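Local coordinates for protein endoglucanase (Uncultured bacterium, PDB 3X17) that hydrolyses internal beta-1,4-glucosidic bonds of cellulose as a family 9 endoglucanase with an N-terminal Ig-like domain, at residues A[24-27]-A[28-31]. Sequence-based numbering, arbitrary orientation.
Sequences GYHP and ATPK
Lys31 lays its aliphatic chain across Tyr25, its CB over one face of the ring, 4.1 Å from the centroid in a CH-pi contact. With CG anti to its own carbonyl carbon (chi1 -47°), the lysine runs back along the loop and bends only at its last torsion, bringing NZ to Pro27 O at 2.6 Å and to Thr29 O at 2.8 Å. NZ lies in the Thr29 carbonyl plane but 49° out of that of Pro27. Thr89 O, just beyond strand 82-87, also accepts from this buried ammonium. Shortening the lysine to an alanine is likely to rob three carbonyls of their shared donor and open a gap beside Tyr25 CB. Tyr25 suits this inner side, its ring meeting Phe88 and Phe110 edge-to-face and its OH bonding Asn21 N. Buried Thr29 donates OG1 to Pro30 O and receives a water held by His26 N. The outer side is looser: exposed Ala28 puts its small CB 3.6 Å from His26 CD2, and Pro27's ring favours the phi of a turn's second position. His26 to Thr29 form a type I beta turn, closed by Thr29 N to His26 O (3.2 Å), in the loop joining strands 24-25 and 32-37 of the Ig-like domain.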
loop_
_atom_site.group_PDB
_atom_site.type_symbol
_atom_site.label_atom_id
_atom_site.label_comp_id
_atom_site.label_asym_id
_atom_site.label_seq_id
_atom_site.Cartn_x
_atom_site.Cartn_y
_atom_site.Cartn_z
ATOM N N GLY A 24 8.100 -12.823 -11.297
ATOM C CA GLY A 24 8.611 -14.186 -11.092
ATOM C C GLY A 24 8.642 -14.606 -9.629
ATOM O O GLY A 24 7.711 -14.314 -8.868
ATOM N N TYR A 25 9.686 -15.344 -9.252
ATOM C CA TYR A 25 9.708 -16.051 -7.968
ATOM C C TYR A 25 11.119 -16.081 -7.418
ATOM O O TYR A 25 12.077 -16.239 -8.181
ATOM C CB TYR A 25 9.199 -17.489 -8.136
ATOM C CG TYR A 25 7.810 -17.595 -8.762
ATOM C CD1 TYR A 25 7.657 -17.603 -10.143
ATOM C CD2 TYR A 25 6.670 -17.726 -7.974
ATOM C CE1 TYR A 25 6.409 -17.661 -10.730
ATOM C CE2 TYR A 25 5.397 -17.826 -8.560
ATOM C CZ TYR A 25 5.284 -17.806 -9.943
ATOM O OH TYR A 25 4.043 -17.870 -10.555
ATOM N N HIS A 26 11.249 -15.909 -6.105
ATOM C CA HIS A 26 12.527 -16.117 -5.441
ATOM C C HIS A 26 12.810 -17.627 -5.354
ATOM O O HIS A 26 11.885 -18.425 -5.210
ATOM C CB HIS A 26 12.503 -15.501 -4.042
ATOM C CG HIS A 26 13.805 -15.614 -3.310
ATOM N ND1 HIS A 26 14.759 -14.619 -3.325
ATOM C CD2 HIS A 26 14.334 -16.626 -2.579
ATOM C CE1 HIS A 26 15.804 -14.998 -2.610
ATOM N NE2 HIS A 26 15.565 -16.206 -2.133
ATOM N N PRO A 27 14.090 -18.024 -5.426
ATOM C CA PRO A 27 14.356 -19.474 -5.417
ATOM C C PRO A 27 13.811 -20.214 -4.181
ATOM O O PRO A 27 13.350 -21.349 -4.292
ATOM C CB PRO A 27 15.877 -19.560 -5.492
ATOM C CG PRO A 27 16.322 -18.237 -6.120
ATOM C CD PRO A 27 15.261 -17.218 -5.837
ATOM N N ALA A 28 13.753 -19.549 -3.038
ATOM C CA ALA A 28 13.437 -20.252 -1.802
ATOM C C ALA A 28 11.941 -20.424 -1.555
ATOM O O ALA A 28 11.534 -21.007 -0.550
ATOM C CB ALA A 28 14.096 -19.572 -0.609
ATOM N N THR A 29 11.105 -19.849 -2.404
ATOM C CA THR A 29 9.713 -19.740 -2.030
ATOM C C THR A 29 8.875 -20.724 -2.798
ATOM O O THR A 29 9.300 -21.221 -3.847
ATOM C CB THR A 29 9.170 -18.307 -2.246
ATOM O OG1 THR A 29 8.847 -18.110 -3.632
ATOM C CG2 THR A 29 10.214 -17.276 -1.809
ATOM N N PRO A 30 7.663 -20.986 -2.296
ATOM C CA PRO A 30 6.649 -21.695 -3.084
ATOM C C PRO A 30 6.365 -20.978 -4.392
ATOM O O PRO A 30 6.539 -19.770 -4.477
ATOM C CB PRO A 30 5.413 -21.693 -2.178
ATOM C CG PRO A 30 5.947 -21.332 -0.787
ATOM C CD PRO A 30 7.144 -20.477 -1.017
ATOM N N LYS A 31 6.035 -21.724 -5.434
ATOM C CA LYS A 31 5.907 -21.139 -6.775
ATOM C C LYS A 31 4.662 -21.672 -7.469
ATOM O O LYS A 31 4.641 -22.826 -7.911
ATOM C CB LYS A 31 7.164 -21.401 -7.616
ATOM C CG LYS A 31 8.503 -21.114 -6.902
ATOM C CD LYS A 31 9.700 -21.432 -7.823
ATOM C CE LYS A 31 11.059 -21.151 -7.131
ATOM N NZ LYS A 31 11.234 -21.830 -5.795
HETATM O O HOH W 1 8.749 -15.555 -4.785
#